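Local coordinates for protein putative amidohydrolase/peptidase (Burkholderia cenocepacia, PDB 4WJB) that probably hydrolyses carbon-nitrogen bonds other than peptide bonds, as a zinc-dependent member of the peptidase M20 family, at residues A198-H203 / L418-E423; G383-P388 / A410-R415; A79-R84 / A121-A126; G108-L113 / E404-G409; C374-A377 / P381-M384. One frame throughout, in Å; residues are numbered along the deposited sequence.

Contact 1 (A198-H203 / L418-E423). With ZN (zinc ion), chain E; EDO (1,2-ethanediol), chain J; EDO (1,2-ethanediol), chain K.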
# COMPACT_ATOMS: atom_id res chain seq x y z
N ALA A 198 16.76 20.74 -39.47
CA ALA A 198 16.54 19.45 -38.84
C ALA A 198 17.30 19.41 -37.53
O ALA A 198 18.27 20.15 -37.34
CB ALA A 198 16.97 18.31 -39.75
N ALA A 199 16.85 18.55 -36.62
CA ALA A 199 17.53 18.38 -35.34
C ALA A 199 17.70 16.90 -35.03
O ALA A 199 16.82 16.09 -35.31
CB ALA A 199 16.76 19.08 -34.23
N TYR A 200 18.84 16.56 -34.45
CA TYR A 200 19.13 15.19 -34.04
C TYR A 200 19.73 15.17 -32.65
O TYR A 200 20.64 15.94 -32.37
CB TYR A 200 20.10 14.53 -35.02
CG TYR A 200 19.55 14.37 -36.41
CD1 TYR A 200 18.74 13.29 -36.73
CD2 TYR A 200 19.85 15.29 -37.41
CE1 TYR A 200 18.24 13.13 -38.01
CE2 TYR A 200 19.36 15.14 -38.69
CZ TYR A 200 18.55 14.06 -38.99
OH TYR A 200 18.06 13.92 -40.26
N GLU A 201 19.24 14.29 -31.79
CA GLU A 201 19.86 14.11 -30.47
C GLU A 201 20.31 12.66 -30.28
O GLU A 201 19.52 11.72 -30.40
CB GLU A 201 18.90 14.51 -29.34
CG GLU A 201 19.51 14.32 -27.95
CD GLU A 201 18.71 14.98 -26.84
OE1 GLU A 201 19.12 14.85 -25.66
OE2 GLU A 201 17.70 15.64 -27.13
N LEU A 202 21.59 12.50 -29.99
CA LEU A 202 22.18 11.21 -29.66
C LEU A 202 22.12 11.00 -28.15
O LEU A 202 22.51 11.89 -27.40
CB LEU A 202 23.62 11.16 -30.18
CG LEU A 202 24.53 9.99 -29.82
CD1 LEU A 202 23.99 8.69 -30.40
CD2 LEU A 202 25.94 10.28 -30.31
N HIS A 203 21.63 9.85 -27.69
CA HIS A 203 21.43 9.63 -26.25
C HIS A 203 21.46 8.13 -25.93
O HIS A 203 21.08 7.30 -26.76
CB HIS A 203 20.09 10.25 -25.80
CG HIS A 203 20.02 10.62 -24.34
ND1 HIS A 203 19.86 9.68 -23.34
CD2 HIS A 203 20.04 11.83 -23.72
CE1 HIS A 203 19.82 10.30 -22.17
NE2 HIS A 203 19.93 11.60 -22.37
N LEU A 418 25.38 14.94 -41.57
CA LEU A 418 25.98 15.22 -42.86
C LEU A 418 24.93 15.21 -43.97
O LEU A 418 24.86 16.15 -44.76
CB LEU A 418 27.07 14.20 -43.17
CG LEU A 418 27.78 14.42 -44.51
CD1 LEU A 418 28.34 15.83 -44.58
CD2 LEU A 418 28.88 13.39 -44.70
N GLN A 419 24.09 14.17 -44.02
CA GLN A 419 23.07 14.08 -45.06
C GLN A 419 22.11 15.27 -45.03
O GLN A 419 21.79 15.85 -46.06
CB GLN A 419 22.28 12.77 -44.94
CG GLN A 419 21.17 12.65 -45.96
CD GLN A 419 20.40 11.35 -45.86
OE1 GLN A 419 20.90 10.36 -45.32
NE2 GLN A 419 19.17 11.35 -46.37
N SER A 420 21.65 15.63 -43.83
CA SER A 420 20.66 16.70 -43.69
C SER A 420 21.26 18.08 -43.96
O SER A 420 20.57 18.97 -44.44
CB SER A 420 20.03 16.66 -42.30
OG SER A 420 21.02 16.82 -41.30
N ALA A 421 22.55 18.23 -43.65
CA ALA A 421 23.26 19.50 -43.87
C ALA A 421 23.62 19.72 -45.33
O ALA A 421 24.05 20.81 -45.72
CB ALA A 421 24.51 19.55 -43.01
N GLN A 422 23.46 18.68 -46.15
CA GLN A 422 23.75 18.82 -47.58
C GLN A 422 22.47 18.91 -48.40
O GLN A 422 22.52 19.04 -49.62
CB GLN A 422 24.61 17.65 -48.07
CG GLN A 422 25.94 17.48 -47.36
CD GLN A 422 26.99 18.51 -47.77
OE1 GLN A 422 26.67 19.66 -48.07
NE2 GLN A 422 28.25 18.08 -47.79
N GLU A 423 21.33 18.86 -47.72
CA GLU A 423 20.04 19.01 -48.37
C GLU A 423 19.76 20.46 -48.74
O GLU A 423 19.89 21.36 -47.91
CB GLU A 423 18.92 18.48 -47.47
CG GLU A 423 18.97 16.98 -47.25
CD GLU A 423 17.83 16.49 -46.39
OE1 GLU A 423 17.29 17.29 -45.60
OE2 GLU A 423 17.47 15.30 -46.52
ZN ZN E . 19.51 12.83 -20.65
C1 EDO J . 18.58 17.98 -30.70
O1 EDO J . 19.23 19.24 -30.79
C2 EDO J . 17.72 17.97 -29.44
O2 EDO J . 18.57 18.16 -28.30
C1 EDO K . 15.14 16.50 -43.43
O1 EDO K . 13.89 17.10 -43.08
C2 EDO K . 15.65 15.69 -42.25
O2 EDO K . 17.08 15.60 -42.34
O HOH W 1 17.92 13.65 -21.76

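Contact 2 (G383-P388 / A410-R415)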
# COMPACT_ATOMS: atom_id res chain seq x y z
N GLY A 383 14.80 14.07 -34.95
CA GLY A 383 14.92 12.65 -34.71
C GLY A 383 15.88 12.35 -33.58
O GLY A 383 16.61 13.24 -33.12
N MET A 384 15.90 11.11 -33.11
CA MET A 384 16.83 10.71 -32.06
C MET A 384 17.56 9.42 -32.43
O MET A 384 17.07 8.61 -33.23
CB MET A 384 16.11 10.53 -30.72
CG MET A 384 15.55 11.81 -30.11
SD MET A 384 15.11 11.61 -28.36
CE MET A 384 16.71 11.77 -27.58
N ILE A 385 18.73 9.25 -31.84
CA ILE A 385 19.56 8.06 -32.02
C ILE A 385 19.91 7.50 -30.65
O ILE A 385 20.47 8.22 -29.81
CB ILE A 385 20.86 8.39 -32.79
CG1 ILE A 385 20.54 9.06 -34.13
CG2 ILE A 385 21.68 7.12 -33.00
CD1 ILE A 385 21.72 9.82 -34.73
N PHE A 386 19.56 6.24 -30.40
CA PHE A 386 19.89 5.57 -29.14
C PHE A 386 21.06 4.61 -29.31
O PHE A 386 21.21 3.97 -30.35
CB PHE A 386 18.69 4.78 -28.60
CG PHE A 386 17.70 5.62 -27.82
CD1 PHE A 386 17.88 6.98 -27.67
CD2 PHE A 386 16.57 5.03 -27.26
CE1 PHE A 386 16.97 7.75 -26.96
CE2 PHE A 386 15.65 5.79 -26.55
CZ PHE A 386 15.85 7.15 -26.40
N VAL A 387 21.90 4.53 -28.27
CA VAL A 387 22.85 3.43 -28.12
C VAL A 387 22.44 2.65 -26.87
O VAL A 387 21.71 3.18 -26.02
CB VAL A 387 24.30 3.92 -27.98
CG1 VAL A 387 24.77 4.58 -29.27
CG2 VAL A 387 24.45 4.84 -26.78
N PRO A 388 22.89 1.39 -26.73
CA PRO A 388 22.48 0.65 -25.54
C PRO A 388 23.21 1.15 -24.30
O PRO A 388 24.17 1.91 -24.42
CB PRO A 388 22.89 -0.80 -25.85
CG PRO A 388 23.30 -0.81 -27.31
CD PRO A 388 23.74 0.58 -27.62
N ALA A 410 27.96 7.79 -32.49
CA ALA A 410 28.54 9.00 -33.04
C ALA A 410 28.68 8.90 -34.56
O ALA A 410 28.52 9.89 -35.27
CB ALA A 410 29.88 9.28 -32.40
N ASP A 411 28.98 7.70 -35.06
CA ASP A 411 29.09 7.48 -36.50
C ASP A 411 27.75 7.67 -37.20
O ASP A 411 27.68 8.27 -38.28
CB ASP A 411 29.63 6.08 -36.78
CG ASP A 411 31.10 6.08 -37.19
OD1 ASP A 411 31.55 7.07 -37.81
OD2 ASP A 411 31.79 5.09 -36.89
N VAL A 412 26.68 7.17 -36.58
CA VAL A 412 25.33 7.35 -37.11
C VAL A 412 24.95 8.84 -37.10
O VAL A 412 24.40 9.35 -38.08
CB VAL A 412 24.29 6.54 -36.30
CG1 VAL A 412 22.87 6.86 -36.76
CG2 VAL A 412 24.57 5.04 -36.43
N LEU A 413 25.25 9.53 -36.00
CA LEU A 413 24.99 10.97 -35.90
C LEU A 413 25.73 11.75 -36.98
O LEU A 413 25.17 12.65 -37.61
CB LEU A 413 25.40 11.52 -34.52
CG LEU A 413 25.11 13.02 -34.38
CD1 LEU A 413 23.60 13.26 -34.33
CD2 LEU A 413 25.80 13.64 -33.16
N LEU A 414 26.99 11.39 -37.18
CA LEU A 414 27.81 12.02 -38.22
C LEU A 414 27.15 11.91 -39.59
O LEU A 414 27.02 12.90 -40.30
CB LEU A 414 29.20 11.38 -38.25
CG LEU A 414 30.09 11.76 -39.44
CD1 LEU A 414 30.34 13.26 -39.51
CD2 LEU A 414 31.41 10.98 -39.40
N ARG A 415 26.72 10.70 -39.96
CA ARG A 415 26.14 10.50 -41.28
C ARG A 415 24.77 11.15 -41.43
O ARG A 415 24.44 11.68 -42.48
CB ARG A 415 26.04 9.00 -41.60
CG ARG A 415 27.38 8.30 -41.57
CD ARG A 415 28.01 8.26 -42.95
NE ARG A 415 27.70 7.00 -43.62
CZ ARG A 415 28.60 6.07 -43.92
NH1 ARG A 415 28.22 4.94 -44.51
NH2 ARG A 415 29.89 6.25 -43.64

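Contact 3 (A79-R84 / A121-A126). With EDO (1,2-ethanediol), chain I.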
# COMPACT_ATOMS: atom_id res chain seq x y z
N ALA A 79 27.30 26.00 -30.70
CA ALA A 79 28.56 26.07 -31.43
C ALA A 79 28.29 25.85 -32.90
O ALA A 79 27.87 24.76 -33.29
CB ALA A 79 29.54 25.04 -30.90
N ARG A 80 28.53 26.86 -33.73
CA ARG A 80 28.16 26.73 -35.14
C ARG A 80 29.35 26.47 -36.05
O ARG A 80 30.30 27.25 -36.10
CB ARG A 80 27.44 27.99 -35.62
CG ARG A 80 27.20 27.99 -37.13
CD ARG A 80 26.13 29.00 -37.54
NE ARG A 80 24.81 28.62 -37.04
CZ ARG A 80 23.67 29.14 -37.48
NH1 ARG A 80 23.68 30.06 -38.45
NH2 ARG A 80 22.51 28.73 -36.97
N ARG A 81 29.28 25.35 -36.77
CA ARG A 81 30.22 25.07 -37.85
C ARG A 81 29.65 25.67 -39.14
O ARG A 81 28.55 25.29 -39.56
CB ARG A 81 30.45 23.57 -38.00
CG ARG A 81 31.56 23.21 -38.98
CD ARG A 81 31.69 21.71 -39.19
NE ARG A 81 32.89 21.37 -39.96
CZ ARG A 81 32.92 21.24 -41.29
NH1 ARG A 81 31.82 21.42 -42.01
NH2 ARG A 81 34.07 20.95 -41.89
N ALA A 82 30.38 26.60 -39.74
CA ALA A 82 29.90 27.33 -40.91
C ALA A 82 29.43 26.40 -42.04
O ALA A 82 29.93 25.29 -42.20
CB ALA A 82 30.99 28.27 -41.43
N GLY A 83 28.45 26.87 -42.80
CA GLY A 83 28.02 26.19 -44.01
C GLY A 83 28.29 27.08 -45.20
O GLY A 83 28.62 28.25 -45.03
N ARG A 84 28.15 26.54 -46.41
CA ARG A 84 28.37 27.31 -47.63
C ARG A 84 27.40 28.49 -47.71
O ARG A 84 27.77 29.58 -48.13
CB ARG A 84 28.22 26.41 -48.86
CG ARG A 84 28.79 27.01 -50.14
CD ARG A 84 28.48 26.14 -51.35
NE ARG A 84 27.04 26.02 -51.56
CZ ARG A 84 26.30 26.92 -52.20
NH1 ARG A 84 24.99 26.73 -52.34
NH2 ARG A 84 26.87 28.01 -52.70
N ALA A 121 35.16 15.56 -36.98
CA ALA A 121 35.28 14.58 -38.05
C ALA A 121 35.07 15.22 -39.42
O ALA A 121 35.75 14.87 -40.38
CB ALA A 121 34.28 13.45 -37.85
N LEU A 122 34.13 16.16 -39.49
CA LEU A 122 33.91 16.92 -40.72
C LEU A 122 35.15 17.75 -41.06
O LEU A 122 35.53 17.87 -42.22
CB LEU A 122 32.67 17.80 -40.59
CG LEU A 122 31.34 17.06 -40.59
CD1 LEU A 122 30.19 18.00 -40.24
CD2 LEU A 122 31.10 16.39 -41.94
N ASN A 123 35.78 18.32 -40.03
CA ASN A 123 37.02 19.08 -40.21
C ASN A 123 38.15 18.20 -40.76
O ASN A 123 38.84 18.59 -41.70
CB ASN A 123 37.47 19.71 -38.89
CG ASN A 123 36.61 20.91 -38.49
OD1 ASN A 123 35.79 21.40 -39.27
ND2 ASN A 123 36.83 21.39 -37.27
N ASP A 124 38.32 17.02 -40.17
CA ASP A 124 39.39 16.11 -40.59
C ASP A 124 39.24 15.69 -42.04
O ASP A 124 40.23 15.47 -42.74
CB ASP A 124 39.41 14.86 -39.70
CG ASP A 124 39.93 15.14 -38.31
OD1 ASP A 124 40.38 16.28 -38.06
OD2 ASP A 124 39.89 14.22 -37.46
N ALA A 125 38.00 15.57 -42.50
CA ALA A 125 37.73 15.17 -43.87
C ALA A 125 37.66 16.38 -44.80
O ALA A 125 37.41 16.23 -46.00
CB ALA A 125 36.45 14.38 -43.95
N ALA A 126 37.88 17.57 -44.24
CA ALA A 126 37.80 18.83 -44.99
C ALA A 126 36.49 18.95 -45.75
O ALA A 126 36.47 19.32 -46.93
CB ALA A 126 38.99 18.96 -45.95
C1 EDO I . 19.80 30.99 -37.00
O1 EDO I . 20.54 30.17 -37.91
C2 EDO I . 20.74 31.65 -36.00
O2 EDO I . 19.96 32.30 -34.99

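Contact 4 (G108-L113 / E404-G409)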
# COMPACT_ATOMS: atom_id res chain seq x y z
N GLY A 108 23.11 12.59 -21.30
CA GLY A 108 23.23 13.93 -21.86
C GLY A 108 24.56 14.29 -22.51
O GLY A 108 24.60 14.71 -23.67
N ILE A 109 25.64 14.17 -21.75
CA ILE A 109 26.94 14.65 -22.21
C ILE A 109 27.44 13.88 -23.44
O ILE A 109 28.19 14.41 -24.26
CB ILE A 109 27.99 14.57 -21.07
CG1 ILE A 109 29.28 15.30 -21.46
CG2 ILE A 109 28.25 13.13 -20.66
CD1 ILE A 109 29.10 16.79 -21.66
N TYR A 110 26.99 12.64 -23.58
CA TYR A 110 27.35 11.81 -24.72
C TYR A 110 26.85 12.44 -26.02
O TYR A 110 27.57 12.47 -27.02
CB TYR A 110 26.80 10.39 -24.54
CG TYR A 110 26.93 9.50 -25.76
CD1 TYR A 110 28.15 9.34 -26.40
CD2 TYR A 110 25.83 8.82 -26.27
CE1 TYR A 110 28.27 8.53 -27.52
CE2 TYR A 110 25.94 8.01 -27.38
CZ TYR A 110 27.16 7.86 -28.00
OH TYR A 110 27.25 7.05 -29.11
N GLY A 111 25.63 12.98 -26.00
CA GLY A 111 25.08 13.65 -27.16
C GLY A 111 25.79 14.95 -27.50
O GLY A 111 25.94 15.29 -28.67
N VAL A 112 26.22 15.67 -26.47
CA VAL A 112 26.95 16.92 -26.67
C VAL A 112 28.32 16.67 -27.30
O VAL A 112 28.68 17.30 -28.30
CB VAL A 112 27.15 17.67 -25.33
CG1 VAL A 112 28.03 18.90 -25.53
CG2 VAL A 112 25.80 18.05 -24.72
N LEU A 113 29.08 15.75 -26.72
CA LEU A 113 30.40 15.42 -27.22
C LEU A 113 30.34 14.62 -28.53
O LEU A 113 31.27 14.66 -29.33
CB LEU A 113 31.19 14.64 -26.16
CG LEU A 113 31.50 15.51 -24.94
CD1 LEU A 113 32.30 14.73 -23.90
CD2 LEU A 113 32.24 16.77 -25.36
N GLU A 404 32.75 0.76 -28.19
CA GLU A 404 32.14 0.34 -29.45
C GLU A 404 30.78 1.01 -29.66
O GLU A 404 30.53 1.57 -30.73
CB GLU A 404 32.00 -1.18 -29.48
CG GLU A 404 33.32 -1.93 -29.67
CD GLU A 404 34.29 -1.72 -28.52
OE1 GLU A 404 33.83 -1.53 -27.37
OE2 GLU A 404 35.51 -1.72 -28.76
N TRP A 405 29.93 0.96 -28.65
CA TRP A 405 28.63 1.62 -28.70
C TRP A 405 28.77 3.13 -28.84
O TRP A 405 28.05 3.75 -29.61
CB TRP A 405 27.80 1.30 -27.45
CG TRP A 405 27.46 -0.14 -27.28
CD1 TRP A 405 27.56 -1.13 -28.22
CD2 TRP A 405 26.97 -0.76 -26.09
NE1 TRP A 405 27.16 -2.33 -27.68
CE2 TRP A 405 26.79 -2.13 -26.38
CE3 TRP A 405 26.65 -0.29 -24.81
CZ2 TRP A 405 26.31 -3.04 -25.43
CZ3 TRP A 405 26.18 -1.19 -23.87
CH2 TRP A 405 26.01 -2.55 -24.18
N ALA A 406 29.68 3.72 -28.07
CA ALA A 406 29.89 5.17 -28.12
C ALA A 406 30.26 5.61 -29.53
O ALA A 406 29.70 6.57 -30.06
CB ALA A 406 30.97 5.59 -27.14
N THR A 407 31.20 4.89 -30.14
CA THR A 407 31.66 5.17 -31.50
C THR A 407 30.54 4.99 -32.53
O THR A 407 30.41 5.79 -33.46
CB THR A 407 32.85 4.27 -31.87
OG1 THR A 407 33.95 4.54 -30.98
CG2 THR A 407 33.30 4.51 -33.30
N ALA A 408 29.74 3.95 -32.36
CA ALA A 408 28.68 3.63 -33.32
C ALA A 408 27.59 4.70 -33.32
O ALA A 408 27.09 5.09 -34.38
CB ALA A 408 28.08 2.28 -33.01
N GLY A 409 27.20 5.17 -32.14
CA GLY A 409 26.20 6.21 -32.03
C GLY A 409 26.68 7.48 -32.71
O GLY A 409 25.93 8.16 -33.42

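Contact 5 (C374-A377 / P381-M384)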
# COMPACT_ATOMS: atom_id res chain seq x y z
N CYS A 374 12.35 15.98 -27.54
CA CYS A 374 10.90 15.81 -27.54
C CYS A 374 10.18 17.16 -27.68
O CYS A 374 9.13 17.24 -28.31
CB CYS A 374 10.45 15.10 -26.26
SG CYS A 374 11.05 13.40 -26.12
N TYR A 375 10.77 18.20 -27.10
CA TYR A 375 10.22 19.54 -27.21
C TYR A 375 10.66 20.20 -28.52
O TYR A 375 9.88 20.89 -29.18
CB TYR A 375 10.65 20.40 -26.01
CG TYR A 375 9.91 20.10 -24.71
CD1 TYR A 375 8.76 19.32 -24.69
CD2 TYR A 375 10.38 20.61 -23.49
CE1 TYR A 375 8.09 19.05 -23.50
CE2 TYR A 375 9.72 20.35 -22.30
CZ TYR A 375 8.57 19.57 -22.31
OH TYR A 375 7.92 19.31 -21.13
N VAL A 376 11.92 19.98 -28.90
CA VAL A 376 12.46 20.59 -30.12
C VAL A 376 11.68 20.09 -31.34
O VAL A 376 11.56 20.78 -32.34
CB VAL A 376 13.97 20.29 -30.26
CG1 VAL A 376 14.55 20.91 -31.55
CG2 VAL A 376 14.70 20.82 -29.04
N ALA A 377 11.13 18.89 -31.22
CA ALA A 377 10.30 18.32 -32.28
C ALA A 377 9.11 19.22 -32.64
O ALA A 377 8.58 19.14 -33.75
CB ALA A 377 9.82 16.92 -31.89
N PRO A 381 11.98 19.70 -37.67
CA PRO A 381 11.99 18.26 -37.95
C PRO A 381 13.07 17.62 -37.10
O PRO A 381 14.24 17.98 -37.22
CB PRO A 381 12.33 18.19 -39.45
CG PRO A 381 12.04 19.57 -39.99
CD PRO A 381 12.33 20.51 -38.85
N THR A 382 12.68 16.70 -36.22
CA THR A 382 13.61 16.18 -35.23
C THR A 382 13.63 14.65 -35.23
O THR A 382 12.61 14.01 -35.50
CB THR A 382 13.25 16.72 -33.82
OG1 THR A 382 13.20 18.15 -33.86
CG2 THR A 382 14.28 16.29 -32.78
N GLY A 383 14.80 14.07 -34.95
CA GLY A 383 14.92 12.65 -34.71
C GLY A 383 15.88 12.35 -33.58
O GLY A 383 16.61 13.24 -33.12
N MET A 384 15.90 11.11 -33.11
CA MET A 384 16.83 10.71 -32.06
C MET A 384 17.56 9.42 -32.43
O MET A 384 17.07 8.61 -33.23
CB MET A 384 16.11 10.53 -30.72
CG MET A 384 15.55 11.81 -30.11
SD MET A 384 15.11 11.61 -28.36
CE MET A 384 16.71 11.77 -27.58
O HOH W 2 9.94 16.72 -35.48

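Contact 1 (A198-H203 / L418-E423)
Tyr200 and Ser420 meet at the edge of the tyrosine ring, where Tyr200 CE2 lies 3.5 Å from Ser420 OG, with Ser420 CB near the ring plane as well. This joins strand 198-204, a central strand of the zinc-binding M20 peptidase domain, to the last turn of helix 403-421. Beside it Ala198 CB packs 4.3 Å from Ser420 CB, so two alternate residues on one face of the strand both touch the same serine. Ser420 OG sits between its own backbone N and carbonyl carbon (chi1 59°), which turns it back to its main partner Val417 O, with Ala416 O also within bonding reach; toward Tyr200 it offers only van der Waals contact. One step outward, a 1,2-ethanediol, probably from the crystallisation liquor, is hydrogen-bonded through its O2 to Tyr200 OH at 2.8 Å. Cys347, Thr350 and Val351 of helix 345-357 pack on the tyrosine. Glu423, beside the same ethanediol, is bonded to His197 and salt-bridged to Arg346. At the other end of the same strand His203 completes a zinc site with His96, Asp107 and a water: its NE2 stands 2.2 Å from the zinc ion.

Contact 2 (G383-P388 / A410-R415)
Ile385 reaches from strand 382-387 to Val412 and Leu413 on helix 403-421, and its side chain makes all the close contacts from the strand. Its CB points at the helix and splits there into two branches. The short one, Ile385 CG2, rests 4.0 Å from Val412 CG1. The long one starts at Ile385 CG1, which is beside the backbone N and anti to the carbonyl carbon (chi1 -55°), and passes 4.1 Å from the same methyl, Val412 CG1. Beyond it the chain stays stretched (chi2 161°), and this carries CD1 right up to the helix backbone. There Ile385 CD1 comes 3.7 Å from Leu413 CA and about as close to Leu413 N. Val412 CG1 lies 3.8 Å, and Leu413 CD1 3.9 Å, from Ile385 CD1.

Val412 CG1 therefore touches both branches of the isoleucine, and the two side chains run at a slant to each other. Leu413 offers its CA and CB as well as CD1 to Ile385 CD1. All three residues are buried, and no hydrogen bond spans the two segments. Around them, Val351 of helix 345-357 and Leu202 of strand 198-204 also pack on Ile385, Ala354 packs on Val412, and Val118 and Tyr200 pack on Leu413. This is the hydrophobic layer between a central beta-strand and a covering helix in the alpha/beta catalytic domain of M20 peptidases.

Contact 3 (A79-R84 / A121-A126)
Arg81 reaches across from the end of strand 77-81 to Leu122 and Asn123 near the C-terminal end of helix 109-124, joining a strand of the M20 zinc-binding domain, paired between strands 68-71 and 133-138, to one of the domain's helices. The tight part is the guanidinium group. Leu122 CB lies 3.5 Å above the centre of one of its faces, and Asn123 OD1 sits at its edge, close to the plane. Arg81 grips that oxygen, Asn123 OD1, side-on, through NE at 3.0 Å and NH2 at 3.2 Å. The first donor stands above the amide's carbonyl plane, the second in it; guanidinium and amide planes are 39° apart. An arginine chain extended from CG to NE spans the gap, and the two partners together fix the rotation of its flat end.

Outside the pair, Arg81 NH2 also bonds Ile127 O and Asn123 ND2 bonds Ala65 O, so both groups are held from further sides. Leu122, the buried member of the trio, also packs on Leu414 and Leu418 of helix 403-421.

The outer side is looser. Asp124, Ala125 and Ala126 are exposed, and the helix ends there in a Schellman motif, with Ala126 at positive phi. On the strand, the neighbouring Arg80 forms a salt bridge with Asp134 and bonds a 1,2-ethanediol, probably from the crystallisation liquor, whose O1 is 2.6 Å from Arg80 NH2.

Contact 4 (G108-L113 / E404-G409)
The ring of Tyr110 presents its edge to helix 403-421: Ala406 O lies in the ring plane and Gly409 CA close to it, both near the phenol end. The hydroxyl, Tyr110 OH, gives its proton to Ala406 O over 2.7 Å, arriving at a C=O...donor angle of 114° and tilted from the carbonyl plane, well to the side of the carbonyl. Ala406 CB stands off the ring plane, 4.0 Å from Tyr110 CE1. Trp405 O is 3.4 Å from Tyr110 OH without being bonded to it, while the indole of Trp405 leads away toward Pro388.

With CG anti to the backbone N (chi1 171°), Tyr110 points its phenol toward helix 403-421. Tyr110 OH then slips in against Gly409, 3.2 Å from Gly409 CA; since this residue has no side chain, the oxygen can lie directly on the helix backbone. The buried phenol oxygen is thus satisfied by the backbone carbonyl of Ala406.

The axes of segments 109-113 and 404-409 stay 11.0 Å apart and cross at -52°, a gap bridged by the one long side chain. Among the neighbouring elements, Val387 at the end of strand 382-387 and Leu202 of strand 198-204 pack against Tyr110, while helices 21-31 and 49-64 lie against Leu113 on the same helix.

Contact 5 (C374-A377 / P381-M384)
Val376 and Ala377 meet Thr382 where the chain turns back from helix 372-376 into strand 382-387. Cys374 and Tyr375, earlier in the helix, direct their side chains away from the strand; Tyr375 packs instead on Met150, Val159 and Ser157. Val376 is the first to touch. Its CG1, anti to the backbone N (chi1 179°), comes 3.8 Å from Thr382 OG1, and the two side chains cross at about a right angle. The valine also packs on Ala199 of strand 198-204 and on Ser157 of helix 151-157.

A three-residue connection between the segments leads from helix 372-376 into strand 382-387 of the M20 zinc-binding domain, the strand that runs parallel to 198-204.

Ala377 makes the closer approach. Its CA lies 3.3 Å from Thr382 OG1, and its CB is 3.9 Å from Thr382 CB. The threonine hydroxyl is thus lodged against the backbone of Ala377, but it makes no hydrogen bond there: Ala377 N is near, at a poor angle, and the bond of OG1 runs to Ala380 O in the short connection. Thr382 also touches Ala373, one turn back in the helix. A water stitches the two segments together, donating to Ala377 O at 3.3 Å and accepting from Thr382 N at 2.8 Å.

In the fold
Contacts 1, 2 and 4 follow helix 403-421 from its C-terminal end toward its start, and contact 5 begins the strand that contact 2 uses. Strands 198-204 and 382-387 are parallel neighbours, probably hydrogen-bonded where Gly383 N meets Ala199 O at 2.9 Å and His203 N meets Ile385 O at 2.9 Å. The centres of contacts 2 and 4 are about 8 Å apart, with Val387 CG1 touching both Tyr110 OH and Gly409 CA. Contact 3 lies at the far end of helix 109-124 and reaches contacts 1 and 2 through Leu122. The zinc ion, held by His203, is about 9 Å from the side chain of Tyr110 and about 13 Å from those of Ile385 and Val376.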